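PDB 3HM0: probable Thioesterase from Bartonella henselae, which probably hydrolyses thioesters, such as acyl-coenzyme A substrates, as a tetrameric enzyme of the hot-dog-fold thioesterase superfamily. Local coordinates for residues A41-A46 with L60-R65; R65-F70 with F125-Y130; R103-D108 with S136-A141; L111-R116 with Q129-G134. One frame throughout, in Å; residues are numbered along the deposited sequence.

Contact 1: A41-A46 with L60-R65; sequences ARVYVA and LEFFER
The guanidinium of Arg65 meets Ala41 obliquely, its NH2 3.5 Å from Ala41 CB, while Phe62 CE1 lies over one guanidinium face, toward its rim, and a water sits at its edge in the plane. The same water lies at the edge of the Tyr44 ring, one face of which carries Arg42 CG near the rim. Phe62 meets the chain from 41 to 43 at a slant: its CE1 is 4.0 Å from Ala41 CB, and its CZ lies 4.1 Å from Arg42 O and 4.4 Å from Val43 CG2. With CG of Arg65 beside the backbone N (chi1 -64°) and the chain extended to NE, the guanidinium reaches the strand end. Arg65 NH2 donates to the water at 2.8 Å, and the water donates to Arg42 O at 2.7 Å. Apolar contact and one bridging water thus join the helix to the end of strand 37-42, outermost in this chain's sheet; the water gives NH2 an acceptor, which may ease the nearness of Arg65 of the second subunit.

Contact 2: R65-F70 with F125-Y130; sequences RGRSEF and FFMEQY
The central helix of the hot-dog fold crosses the sheet here, Arg67 packing on Met127 and Gln129 of strand 124-133 and Phe70 on Met127; the axes pass 10.0 Å apart. Arg67 NH1 donates a hydrogen bond to Gln129 OE1 (3.0 Å, N-H...O 160°), with the acceptor at the guanidinium edge and the donor in the carbonyl plane of the amide. The two flat groups stand steeply, 77° apart, and a bend at chi3 (-63°) turns the guanidinium back to the amide oxygen. Arg67 CG passes 3.4 Å from Gln129 NE2, and its CD lies 3.6 Å from Met127 SD. The sulfur also meets the edge of the Phe125 ring. Beyond it Met127 CE covers one face of the Phe70 ring, 4.0 Å from the centroid, as a CH-pi contact offset toward the rim. Gly66, with no side chain, lets the amide come close, its CA 4.0 Å from Gln129 NE2, which bonds to Phe63 O and Thr115 OG1. A helix wrapped by an antiparallel sheet defines the hot-dog fold.

Contact 3: R103-D108 with S136-A141; sequences RPAQID and SMLVTA
Arg103, just past strand 90-101, bonds to Leu138 and Met137 at the start of strand 136-149, at a classic beta bulge in which Leu138 and Val139 both face Ile131; the loop 103-108 leads from strand 90-101 toward strand 110-120 of the hot-dog sheet. Two hydrogen bonds hold it. The backbone N of Arg103 donates to a lone pair of Leu138 O at 3.0 Å, nearly straight at 165°. Arg103 NH1 reaches Met137 O at 2.8 Å in a more bent bond (141°), the oxygen tilted slightly from the guanidinium plane. Apolar contact centres on Leu138, whose branches part: CD2 lies 3.6 Å from Arg103 CB, while CD1 turns to Ala105 CB at 4.0 Å. Farther along the loop, Ala105 N bonds to Tyr59 OH of the helix, and Asp108 forms a salt bridge with Arg72 of the second subunit. Carbon-to-oxygen contacts complete the set. Leu138 CD2 lies 3.6 Å from Pro104 O, and Arg103, extended from CG to NE with CG beside its backbone N, passes Ser136, its CD 3.4 Å from Ser136 OG.

Contact 4: L111-R116 with Q129-G134; sequences LTIKTR and QYILHG
With OG1 of Thr115 turned beside its backbone N (chi1 -55°) and the Gln129 chain extended past CG, the two side chains lie side by side and point the same way. Gln129 NE2 donates to Thr115 OG1 at 2.7 Å, the hydroxyl oxygen tilted 15° from the amide plane; CG2 of Thr115 packs against the same amide. With Phe63 O as second acceptor for NE2 and Arg67 on OE1, the amide is held at both ends against the helix. Next along this face, Ile113 CG1 meets Ile131 CG1 at 4.3 Å, and Leu111 CD1 reaches Ile131 CG2 at 4.0 Å. Phe62 of the helix lies on all three of these aliphatic side chains.

The strands form the beta hairpin 110-120/124-133 of the hot-dog sheet, antiparallel with their axes 163° apart. Thr112 and Leu132 are a hydrogen-bonded pair, each N donating to the other's O at 2.9 Å, and Lys114 and Tyr130 repeat the pattern at 2.8 Å. Their side chains line the face turned from the helix. There Lys114, bent at chi3 and chi4, brings CD to 3.4 Å from Leu132 CD1, and its NZ ends in a salt bridge with Asp38. Past the Thr112-Leu132 pair, a water hydrogen-bonds Thr112 OG1 at 2.7 Å and accepts from Gly134 N at 3.0 Å.

From the N terminus, contact 1 closes first, bringing helix 58-72 back to the end of strand 37-42. Contact 2 opens at Arg65, the residue it shares with contact 1, and closes a longer loop by laying that helix on strand 124-133. Contact 3, which ties the loop after strand 90-101 to strand 136-149, opens inside this second loop and closes beyond it, so the two cross. Contact 4, the hairpin of strands 110-120 and 124-133, is nested in contact 3 and ends on the same part of the chain as contact 2, sharing Gln129 and Tyr130. Backbone bonds between Ala41 and Leu111 and between Gln129 and Ala141 extend the sheet across contacts 1, 4 and 3.

Contact 1: A41-A46 with L60-R65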
loop_
_atom_site.group_PDB
_atom_site.type_symbol
_atom_site.label_atom_id
_atom_site.label_comp_id
_atom_site.label_asym_id
_atom_site.label_seq_id
_atom_site.Cartn_x
_atom_site.Cartn_y
_atom_site.Cartn_z
ATOM N N ALA A 41 9.791 -11.142 -9.206
ATOM C CA ALA A 41 9.510 -9.723 -9.056
ATOM C C ALA A 41 10.717 -9.042 -8.449
ATOM O O ALA A 41 11.457 -9.644 -7.668
ATOM C CB ALA A 41 8.255 -9.481 -8.204
ATOM N N ARG A 42 10.911 -7.796 -8.844
ATOM C CA ARG A 42 11.979 -6.942 -8.350
ATOM C C ARG A 42 11.497 -6.144 -7.117
ATOM O O ARG A 42 10.308 -5.874 -6.962
ATOM C CB ARG A 42 12.395 -5.985 -9.482
ATOM C CG ARG A 42 13.616 -5.106 -9.192
ATOM C CD ARG A 42 14.887 -5.915 -9.263
ATOM N NE ARG A 42 15.172 -6.347 -10.626
ATOM C CZ ARG A 42 16.327 -6.867 -11.027
ATOM N NH1 ARG A 42 17.322 -7.042 -10.169
ATOM N NH2 ARG A 42 16.485 -7.203 -12.303
ATOM N N VAL A 43 12.422 -5.782 -6.239
ATOM C CA VAL A 43 12.089 -4.950 -5.098
ATOM C C VAL A 43 12.449 -3.511 -5.429
ATOM O O VAL A 43 13.585 -3.208 -5.793
ATOM C CB VAL A 43 12.860 -5.358 -3.839
ATOM C CG1 VAL A 43 12.721 -4.290 -2.755
ATOM C CG2 VAL A 43 12.427 -6.764 -3.342
ATOM N N TYR A 44 11.467 -2.638 -5.268
ATOM C CA TYR A 44 11.606 -1.228 -5.512
ATOM C C TYR A 44 11.483 -0.441 -4.208
ATOM O O TYR A 44 11.205 -1.026 -3.159
ATOM C CB TYR A 44 10.508 -0.816 -6.487
ATOM C CG TYR A 44 10.602 -1.510 -7.817
ATOM C CD1 TYR A 44 11.506 -1.069 -8.792
ATOM C CD2 TYR A 44 9.802 -2.613 -8.108
ATOM C CE1 TYR A 44 11.600 -1.706 -10.033
ATOM C CE2 TYR A 44 9.897 -3.269 -9.344
ATOM C CZ TYR A 44 10.791 -2.797 -10.298
ATOM O OH TYR A 44 10.883 -3.415 -11.513
ATOM N N VAL A 45 11.675 0.881 -4.262
ATOM C CA VAL A 45 11.647 1.695 -3.047
ATOM C C VAL A 45 10.331 1.517 -2.263
ATOM O O VAL A 45 10.324 1.453 -1.025
ATOM C CB VAL A 45 11.983 3.191 -3.318
ATOM C CG1 VAL A 45 11.836 4.036 -2.031
ATOM C CG2 VAL A 45 13.410 3.342 -3.884
ATOM N N ALA A 46 9.227 1.415 -3.005
ATOM C CA ALA A 46 7.893 1.241 -2.459
ATOM C C ALA A 46 7.817 0.039 -1.511
ATOM O O ALA A 46 7.042 0.034 -0.557
ATOM C CB ALA A 46 6.907 1.086 -3.578
ATOM N N LEU A 60 3.307 -10.142 1.501
ATOM C CA LEU A 60 1.967 -10.638 1.171
ATOM C C LEU A 60 1.481 -10.168 -0.214
ATOM O O LEU A 60 0.680 -10.849 -0.844
ATOM C CB LEU A 60 0.934 -10.266 2.231
ATOM C CG LEU A 60 0.816 -11.021 3.559
ATOM C CD1 LEU A 60 1.979 -10.704 4.525
ATOM C CD2 LEU A 60 -0.529 -10.645 4.196
ATOM N N GLU A 61 1.952 -9.009 -0.676
ATOM C CA GLU A 61 1.648 -8.570 -2.045
ATOM C C GLU A 61 2.337 -9.460 -3.038
ATOM O O GLU A 61 1.722 -9.866 -4.028
ATOM C CB GLU A 61 1.999 -7.086 -2.277
ATOM C CG GLU A 61 0.982 -6.171 -1.594
ATOM C CD GLU A 61 1.163 -4.733 -1.941
ATOM O OE1 GLU A 61 1.858 -4.454 -2.930
ATOM O OE2 GLU A 61 0.606 -3.887 -1.219
ATOM N N PHE A 62 3.601 -9.783 -2.761
ATOM C CA PHE A 62 4.363 -10.687 -3.610
ATOM C C PHE A 62 3.736 -12.091 -3.644
ATOM O O PHE A 62 3.607 -12.691 -4.712
ATOM C CB PHE A 62 5.837 -10.737 -3.181
ATOM C CG PHE A 62 6.603 -9.434 -3.400
ATOM C CD1 PHE A 62 6.618 -8.804 -4.638
ATOM C CD2 PHE A 62 7.350 -8.871 -2.370
ATOM C CE1 PHE A 62 7.321 -7.624 -4.839
ATOM C CE2 PHE A 62 8.081 -7.682 -2.573
ATOM C CZ PHE A 62 8.047 -7.058 -3.810
ATOM N N PHE A 63 3.315 -12.606 -2.488
ATOM C CA PHE A 63 2.601 -13.895 -2.445
ATOM C C PHE A 63 1.323 -13.873 -3.261
ATOM O O PHE A 63 1.022 -14.852 -3.924
ATOM C CB PHE A 63 2.254 -14.303 -1.007
ATOM C CG PHE A 63 3.409 -14.864 -0.234
ATOM C CD1 PHE A 63 4.207 -15.883 -0.780
ATOM C CD2 PHE A 63 3.682 -14.414 1.051
ATOM C CE1 PHE A 63 5.280 -16.443 -0.060
ATOM C CE2 PHE A 63 4.753 -14.966 1.789
ATOM C CZ PHE A 63 5.557 -15.988 1.222
ATOM N N GLU A 64 0.568 -12.768 -3.183
ATOM C CA GLU A 64 -0.631 -12.557 -4.002
ATOM C C GLU A 64 -0.327 -12.615 -5.525
ATOM O O GLU A 64 -1.075 -13.232 -6.278
ATOM C CB GLU A 64 -1.326 -11.245 -3.625
ATOM C CG GLU A 64 -2.788 -11.101 -4.087
ATOM C CD GLU A 64 -2.992 -9.838 -4.933
ATOM O OE1 GLU A 64 -2.917 -8.714 -4.390
ATOM O OE2 GLU A 64 -3.222 -9.970 -6.166
ATOM N N ARG A 65 0.775 -11.996 -5.956
ATOM C CA ARG A 65 1.265 -12.107 -7.343
ATOM C C ARG A 65 1.487 -13.560 -7.756
ATOM O O ARG A 65 1.129 -13.960 -8.867
ATOM C CB ARG A 65 2.566 -11.300 -7.559
ATOM C CG ARG A 65 2.381 -9.798 -7.380
ATOM C CD ARG A 65 3.559 -8.995 -7.905
ATOM N NE ARG A 65 3.657 -7.743 -7.149
ATOM C CZ ARG A 65 4.649 -6.865 -7.235
ATOM N NH1 ARG A 65 4.634 -5.779 -6.479
ATOM N NH2 ARG A 65 5.657 -7.078 -8.059
HETATM O O HOH W 1 7.926 -5.418 -8.153
#

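Contact 2: R65-F70 with F125-Y130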
loop_
_atom_site.group_PDB
_atom_site.type_symbol
_atom_site.label_atom_id
_atom_site.label_comp_id
_atom_site.label_asym_id
_atom_site.label_seq_id
_atom_site.Cartn_x
_atom_site.Cartn_y
_atom_site.Cartn_z
ATOM N N ARG A 65 0.775 -11.996 -5.956
ATOM C CA ARG A 65 1.265 -12.107 -7.343
ATOM C C ARG A 65 1.487 -13.560 -7.756
ATOM O O ARG A 65 1.129 -13.960 -8.867
ATOM C CB ARG A 65 2.566 -11.300 -7.559
ATOM C CG ARG A 65 2.381 -9.798 -7.380
ATOM C CD ARG A 65 3.559 -8.995 -7.905
ATOM N NE ARG A 65 3.657 -7.743 -7.149
ATOM C CZ ARG A 65 4.649 -6.865 -7.235
ATOM N NH1 ARG A 65 4.634 -5.779 -6.479
ATOM N NH2 ARG A 65 5.657 -7.078 -8.059
ATOM N N GLY A 66 2.076 -14.341 -6.855
ATOM C CA GLY A 66 2.331 -15.759 -7.106
ATOM C C GLY A 66 1.038 -16.504 -7.366
ATOM O O GLY A 66 0.931 -17.224 -8.345
ATOM N N ARG A 67 0.058 -16.303 -6.486
ATOM C CA ARG A 67 -1.239 -16.953 -6.577
ATOM C C ARG A 67 -1.982 -16.518 -7.822
ATOM O O ARG A 67 -2.475 -17.360 -8.543
ATOM C CB ARG A 67 -2.103 -16.677 -5.337
ATOM C CG ARG A 67 -1.419 -17.063 -4.030
ATOM C CD ARG A 67 -2.380 -17.219 -2.874
ATOM N NE ARG A 67 -3.053 -15.968 -2.556
ATOM C CZ ARG A 67 -2.555 -15.042 -1.748
ATOM N NH1 ARG A 67 -1.384 -15.231 -1.163
ATOM N NH2 ARG A 67 -3.231 -13.915 -1.522
ATOM N N SER A 68 -2.073 -15.216 -8.078
ATOM C CA SER A 68 -2.742 -14.709 -9.280
ATOM C C SER A 68 -2.138 -15.253 -10.576
ATOM O O SER A 68 -2.859 -15.479 -11.544
ATOM C CB SER A 68 -2.696 -13.183 -9.332
ATOM O OG SER A 68 -3.545 -12.595 -8.384
ATOM N N GLU A 69 -0.821 -15.434 -10.591
ATOM C CA GLU A 69 -0.128 -15.886 -11.782
ATOM C C GLU A 69 -0.336 -17.379 -11.971
ATOM O O GLU A 69 -0.305 -17.883 -13.102
ATOM C CB GLU A 69 1.374 -15.557 -11.743
ATOM C CG GLU A 69 1.728 -14.063 -11.816
ATOM C CD GLU A 69 1.314 -13.376 -13.116
ATOM O OE1 GLU A 69 0.947 -14.070 -14.076
ATOM O OE2 GLU A 69 1.350 -12.128 -13.182
ATOM N N PHE A 70 -0.534 -18.078 -10.855
ATOM C CA PHE A 70 -0.912 -19.481 -10.863
ATOM C C PHE A 70 -2.288 -19.573 -11.519
ATOM O O PHE A 70 -2.469 -20.309 -12.487
ATOM C CB PHE A 70 -0.956 -19.998 -9.423
ATOM C CG PHE A 70 -1.183 -21.473 -9.299
ATOM C CD1 PHE A 70 -0.108 -22.335 -9.090
ATOM C CD2 PHE A 70 -2.466 -22.001 -9.346
ATOM C CE1 PHE A 70 -0.303 -23.713 -8.950
ATOM C CE2 PHE A 70 -2.673 -23.373 -9.216
ATOM C CZ PHE A 70 -1.581 -24.233 -9.017
ATOM N N PHE A 125 -9.286 -24.115 -0.790
ATOM C CA PHE A 125 -8.036 -24.770 -1.196
ATOM C C PHE A 125 -6.816 -24.185 -0.475
ATOM O O PHE A 125 -6.884 -23.090 0.073
ATOM C CB PHE A 125 -7.869 -24.802 -2.723
ATOM C CG PHE A 125 -7.672 -23.455 -3.343
ATOM C CD1 PHE A 125 -8.767 -22.667 -3.683
ATOM C CD2 PHE A 125 -6.390 -22.970 -3.579
ATOM C CE1 PHE A 125 -8.580 -21.416 -4.246
ATOM C CE2 PHE A 125 -6.197 -21.704 -4.146
ATOM C CZ PHE A 125 -7.281 -20.930 -4.480
ATOM N N PHE A 126 -5.721 -24.939 -0.472
ATOM C CA PHE A 126 -4.584 -24.674 0.396
ATOM C C PHE A 126 -3.283 -24.533 -0.401
ATOM O O PHE A 126 -2.918 -25.418 -1.190
ATOM C CB PHE A 126 -4.449 -25.781 1.459
ATOM C CG PHE A 126 -5.618 -25.865 2.416
ATOM C CD1 PHE A 126 -6.816 -26.469 2.034
ATOM C CD2 PHE A 126 -5.517 -25.343 3.708
ATOM C CE1 PHE A 126 -7.917 -26.534 2.930
ATOM C CE2 PHE A 126 -6.595 -25.416 4.613
ATOM C CZ PHE A 126 -7.796 -26.005 4.229
ATOM N N MET A 127 -2.587 -23.416 -0.195
ATOM C CA MET A 127 -1.364 -23.153 -0.931
ATOM C C MET A 127 -0.111 -23.070 -0.054
ATOM O O MET A 127 -0.157 -22.608 1.103
ATOM C CB MET A 127 -1.521 -21.893 -1.795
ATOM C CG MET A 127 -2.023 -22.164 -3.201
ATOM S SD MET A 127 -2.557 -20.648 -4.030
ATOM C CE MET A 127 -2.416 -21.058 -5.761
ATOM N N GLU A 128 1.004 -23.530 -0.613
ATOM C CA GLU A 128 2.304 -23.396 0.025
ATOM C C GLU A 128 3.124 -22.477 -0.847
ATOM O O GLU A 128 3.425 -22.814 -1.996
ATOM C CB GLU A 128 3.027 -24.743 0.127
ATOM C CG GLU A 128 2.615 -25.620 1.305
ATOM C CD GLU A 128 3.223 -27.042 1.234
ATOM O OE1 GLU A 128 4.207 -27.264 0.468
ATOM O OE2 GLU A 128 2.705 -27.932 1.955
ATOM N N GLN A 129 3.511 -21.325 -0.297
ATOM C CA GLN A 129 4.267 -20.340 -1.071
ATOM C C GLN A 129 5.609 -20.075 -0.448
ATOM O O GLN A 129 5.726 -20.115 0.767
ATOM C CB GLN A 129 3.468 -19.049 -1.231
ATOM C CG GLN A 129 2.125 -19.252 -1.889
ATOM C CD GLN A 129 1.529 -17.962 -2.377
ATOM O OE1 GLN A 129 0.711 -17.350 -1.678
ATOM N NE2 GLN A 129 1.938 -17.525 -3.582
ATOM N N TYR A 130 6.609 -19.804 -1.287
ATOM C CA TYR A 130 7.966 -19.507 -0.848
ATOM C C TYR A 130 8.545 -18.280 -1.570
ATOM O O TYR A 130 8.257 -18.034 -2.750
ATOM C CB TYR A 130 8.887 -20.731 -1.052
ATOM C CG TYR A 130 8.441 -21.980 -0.304
ATOM C CD1 TYR A 130 8.790 -22.184 1.028
ATOM C CD2 TYR A 130 7.649 -22.945 -0.927
ATOM C CE1 TYR A 130 8.360 -23.314 1.723
ATOM C CE2 TYR A 130 7.214 -24.082 -0.243
ATOM C CZ TYR A 130 7.577 -24.264 1.083
ATOM O OH TYR A 130 7.142 -25.393 1.764
#

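Contact 3: R103-D108 with S136-A141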
loop_
_atom_site.group_PDB
_atom_site.type_symbol
_atom_site.label_atom_id
_atom_site.label_comp_id
_atom_site.label_asym_id
_atom_site.label_seq_id
_atom_site.Cartn_x
_atom_site.Cartn_y
_atom_site.Cartn_z
ATOM N N ARG A 103 14.594 -14.334 6.478
ATOM C CA ARG A 103 15.675 -13.527 5.982
ATOM C C ARG A 103 15.075 -12.385 5.202
ATOM O O ARG A 103 13.983 -12.528 4.631
ATOM C CB ARG A 103 16.525 -14.347 5.048
ATOM C CG ARG A 103 17.420 -15.367 5.727
ATOM C CD ARG A 103 18.497 -15.831 4.744
ATOM N NE ARG A 103 19.217 -16.999 5.243
ATOM C CZ ARG A 103 18.705 -18.230 5.363
ATOM N NH1 ARG A 103 17.431 -18.503 5.033
ATOM N NH2 ARG A 103 19.483 -19.210 5.828
ATOM N N PRO A 104 15.783 -11.246 5.156
ATOM C CA PRO A 104 15.195 -10.071 4.541
ATOM C C PRO A 104 15.518 -9.930 3.049
ATOM O O PRO A 104 16.602 -10.332 2.603
ATOM C CB PRO A 104 15.820 -8.934 5.343
ATOM C CG PRO A 104 17.167 -9.464 5.750
ATOM C CD PRO A 104 17.081 -10.957 5.796
ATOM N N ALA A 105 14.584 -9.369 2.282
ATOM C CA ALA A 105 14.891 -8.991 0.904
ATOM C C ALA A 105 15.379 -7.561 0.872
ATOM O O ALA A 105 14.884 -6.731 1.602
ATOM C CB ALA A 105 13.698 -9.168 0.009
ATOM N N GLN A 106 16.373 -7.292 0.032
ATOM C CA GLN A 106 17.001 -5.977 -0.065
ATOM C C GLN A 106 16.476 -5.227 -1.292
ATOM O O GLN A 106 15.904 -5.852 -2.217
ATOM C CB GLN A 106 18.521 -6.119 -0.195
ATOM C CG GLN A 106 19.199 -7.116 0.775
ATOM C CD GLN A 106 19.441 -6.512 2.142
ATOM O OE1 GLN A 106 19.464 -5.285 2.291
ATOM N NE2 GLN A 106 19.618 -7.363 3.153
ATOM N N ILE A 107 16.684 -3.902 -1.299
ATOM C CA ILE A 107 16.365 -3.047 -2.444
ATOM C C ILE A 107 16.983 -3.612 -3.699
ATOM O O ILE A 107 18.124 -4.074 -3.702
ATOM C CB ILE A 107 16.869 -1.586 -2.265
ATOM C CG1 ILE A 107 16.350 -0.669 -3.400
ATOM C CG2 ILE A 107 18.387 -1.534 -2.228
ATOM C CD1 ILE A 107 14.838 -0.419 -3.401
ATOM N N ASP A 108 16.207 -3.592 -4.767
ATOM C CA ASP A 108 16.674 -4.106 -6.050
ATOM C C ASP A 108 16.850 -5.618 -6.163
ATOM O O ASP A 108 17.170 -6.094 -7.247
ATOM C CB ASP A 108 17.961 -3.400 -6.502
ATOM C CG ASP A 108 17.969 -3.133 -7.985
ATOM O OD1 ASP A 108 16.867 -3.168 -8.582
ATOM O OD2 ASP A 108 19.055 -2.874 -8.565
ATOM N N SER A 136 18.589 -18.460 -1.623
ATOM C CA SER A 136 18.381 -18.115 -0.238
ATOM C C SER A 136 16.891 -17.959 0.074
ATOM O O SER A 136 16.202 -17.093 -0.483
ATOM C CB SER A 136 19.163 -16.853 0.090
ATOM O OG SER A 136 18.945 -16.471 1.427
ATOM N N MET A 137 16.393 -18.804 0.970
ATOM C CA MET A 137 15.003 -18.739 1.407
ATOM C C MET A 137 14.797 -17.559 2.351
ATOM O O MET A 137 15.507 -17.432 3.337
ATOM C CB MET A 137 14.616 -20.039 2.095
ATOM C CG MET A 137 13.172 -20.088 2.507
ATOM S SD MET A 137 12.110 -20.053 1.084
ATOM C CE MET A 137 12.178 -21.773 0.559
ATOM N N LEU A 138 13.826 -16.701 2.038
ATOM C CA LEU A 138 13.558 -15.496 2.832
ATOM C C LEU A 138 12.281 -15.609 3.675
ATOM O O LEU A 138 12.310 -15.408 4.901
ATOM C CB LEU A 138 13.532 -14.237 1.954
ATOM C CG LEU A 138 14.672 -14.066 0.936
ATOM C CD1 LEU A 138 14.313 -13.076 -0.161
ATOM C CD2 LEU A 138 15.994 -13.701 1.581
ATOM N N VAL A 139 11.180 -15.963 3.024
ATOM C CA VAL A 139 9.886 -15.958 3.659
ATOM C C VAL A 139 9.134 -17.179 3.146
ATOM O O VAL A 139 9.317 -17.565 1.999
ATOM C CB VAL A 139 9.086 -14.660 3.280
ATOM C CG1 VAL A 139 7.709 -14.660 3.934
ATOM C CG2 VAL A 139 9.845 -13.404 3.668
ATOM N N THR A 140 8.311 -17.796 3.990
ATOM C CA THR A 140 7.530 -18.980 3.576
ATOM C C THR A 140 6.109 -18.821 4.089
ATOM O O THR A 140 5.912 -18.191 5.122
ATOM C CB THR A 140 8.047 -20.290 4.216
ATOM O OG1 THR A 140 7.799 -20.237 5.623
ATOM C CG2 THR A 140 9.528 -20.520 3.958
ATOM N N ALA A 141 5.126 -19.406 3.410
ATOM C CA ALA A 141 3.746 -19.219 3.847
ATOM C C ALA A 141 2.783 -20.365 3.510
ATOM O O ALA A 141 2.910 -21.016 2.455
ATOM C CB ALA A 141 3.197 -17.886 3.328
#

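Contact 4: L111-R116 with Q129-G134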
loop_
_atom_site.group_PDB
_atom_site.type_symbol
_atom_site.label_atom_id
_atom_site.label_comp_id
_atom_site.label_asym_id
_atom_site.label_seq_id
_atom_site.Cartn_x
_atom_site.Cartn_y
_atom_site.Cartn_z
ATOM N N LEU A 111 13.383 -11.337 -6.858
ATOM C CA LEU A 111 12.744 -12.377 -6.055
ATOM C C LEU A 111 12.147 -13.489 -6.920
ATOM O O LEU A 111 11.596 -13.225 -7.992
ATOM C CB LEU A 111 11.662 -11.785 -5.120
ATOM C CG LEU A 111 12.012 -10.683 -4.100
ATOM C CD1 LEU A 111 10.789 -10.281 -3.312
ATOM C CD2 LEU A 111 13.129 -11.105 -3.154
ATOM N N THR A 112 12.286 -14.726 -6.441
ATOM C CA THR A 112 11.619 -15.896 -6.999
ATOM C C THR A 112 10.497 -16.282 -6.037
ATOM O O THR A 112 10.736 -16.463 -4.832
ATOM C CB THR A 112 12.606 -17.071 -7.147
ATOM O OG1 THR A 112 13.751 -16.637 -7.885
ATOM C CG2 THR A 112 11.969 -18.257 -7.839
ATOM N N ILE A 113 9.278 -16.357 -6.570
ATOM C CA ILE A 113 8.105 -16.694 -5.792
ATOM C C ILE A 113 7.615 -18.077 -6.223
ATOM O O ILE A 113 7.307 -18.288 -7.390
ATOM C CB ILE A 113 6.971 -15.644 -5.968
ATOM C CG1 ILE A 113 7.486 -14.223 -5.704
ATOM C CG2 ILE A 113 5.775 -15.958 -5.044
ATOM C CD1 ILE A 113 6.663 -13.133 -6.392
ATOM N N LYS A 114 7.548 -19.011 -5.276
ATOM C CA LYS A 114 7.135 -20.383 -5.572
ATOM C C LYS A 114 5.768 -20.711 -4.978
ATOM O O LYS A 114 5.527 -20.530 -3.790
ATOM C CB LYS A 114 8.201 -21.383 -5.135
ATOM C CG LYS A 114 9.506 -21.169 -5.874
ATOM C CD LYS A 114 10.704 -21.773 -5.179
ATOM C CE LYS A 114 11.033 -23.147 -5.738
ATOM N NZ LYS A 114 11.472 -23.074 -7.179
ATOM N N THR A 115 4.875 -21.192 -5.835
ATOM C CA THR A 115 3.493 -21.391 -5.465
ATOM C C THR A 115 3.010 -22.723 -6.020
ATOM O O THR A 115 3.302 -23.069 -7.172
ATOM C CB THR A 115 2.619 -20.247 -6.023
ATOM O OG1 THR A 115 3.130 -18.983 -5.584
ATOM C CG2 THR A 115 1.196 -20.378 -5.573
ATOM N N ARG A 116 2.302 -23.475 -5.188
ATOM C CA ARG A 116 1.550 -24.615 -5.669
ATOM C C ARG A 116 0.346 -24.832 -4.765
ATOM O O ARG A 116 0.367 -24.436 -3.601
ATOM C CB ARG A 116 2.421 -25.868 -5.727
ATOM C CG ARG A 116 2.799 -26.425 -4.363
ATOM C CD ARG A 116 3.440 -27.782 -4.504
ATOM N NE ARG A 116 4.051 -28.279 -3.265
ATOM C CZ ARG A 116 4.616 -29.482 -3.149
ATOM N NH1 ARG A 116 4.648 -30.312 -4.187
ATOM N NH2 ARG A 116 5.152 -29.862 -1.999
ATOM N N GLN A 129 3.511 -21.325 -0.297
ATOM C CA GLN A 129 4.267 -20.340 -1.071
ATOM C C GLN A 129 5.609 -20.075 -0.448
ATOM O O GLN A 129 5.726 -20.115 0.767
ATOM C CB GLN A 129 3.468 -19.049 -1.231
ATOM C CG GLN A 129 2.125 -19.252 -1.889
ATOM C CD GLN A 129 1.529 -17.962 -2.377
ATOM O OE1 GLN A 129 0.711 -17.350 -1.678
ATOM N NE2 GLN A 129 1.938 -17.525 -3.582
ATOM N N TYR A 130 6.609 -19.804 -1.287
ATOM C CA TYR A 130 7.966 -19.507 -0.848
ATOM C C TYR A 130 8.545 -18.280 -1.570
ATOM O O TYR A 130 8.257 -18.034 -2.750
ATOM C CB TYR A 130 8.887 -20.731 -1.052
ATOM C CG TYR A 130 8.441 -21.980 -0.304
ATOM C CD1 TYR A 130 8.790 -22.184 1.028
ATOM C CD2 TYR A 130 7.649 -22.945 -0.927
ATOM C CE1 TYR A 130 8.360 -23.314 1.723
ATOM C CE2 TYR A 130 7.214 -24.082 -0.243
ATOM C CZ TYR A 130 7.577 -24.264 1.083
ATOM O OH TYR A 130 7.142 -25.393 1.764
ATOM N N ILE A 131 9.370 -17.513 -0.860
ATOM C CA ILE A 131 10.072 -16.405 -1.476
ATOM C C ILE A 131 11.570 -16.544 -1.271
ATOM O O ILE A 131 12.055 -16.532 -0.147
ATOM C CB ILE A 131 9.544 -15.017 -1.012
ATOM C CG1 ILE A 131 8.097 -14.819 -1.497
ATOM C CG2 ILE A 131 10.448 -13.894 -1.549
ATOM C CD1 ILE A 131 7.405 -13.614 -0.971
ATOM N N LEU A 132 12.295 -16.683 -2.379
ATOM C CA LEU A 132 13.752 -16.776 -2.333
ATOM C C LEU A 132 14.397 -15.623 -3.077
ATOM O O LEU A 132 13.812 -15.053 -4.013
ATOM C CB LEU A 132 14.254 -18.082 -2.972
ATOM C CG LEU A 132 13.695 -19.382 -2.413
ATOM C CD1 LEU A 132 12.398 -19.713 -3.096
ATOM C CD2 LEU A 132 14.722 -20.512 -2.588
ATOM N N HIS A 133 15.607 -15.299 -2.644
ATOM C CA HIS A 133 16.504 -14.522 -3.441
ATOM C C HIS A 133 17.671 -15.424 -3.860
ATOM O O HIS A 133 18.536 -15.749 -3.043
ATOM C CB HIS A 133 16.996 -13.304 -2.677
ATOM C CG HIS A 133 18.011 -12.520 -3.432
ATOM N ND1 HIS A 133 19.230 -12.170 -2.895
ATOM C CD2 HIS A 133 18.012 -12.058 -4.707
ATOM C CE1 HIS A 133 19.932 -11.505 -3.798
ATOM N NE2 HIS A 133 19.214 -11.421 -4.905
ATOM N N GLY A 134 17.683 -15.818 -5.135
ATOM C CA GLY A 134 18.581 -16.859 -5.619
ATOM C C GLY A 134 18.242 -18.183 -4.957
ATOM O O GLY A 134 17.145 -18.722 -5.141
HETATM O O HOH W 2 15.748 -14.957 -7.232
#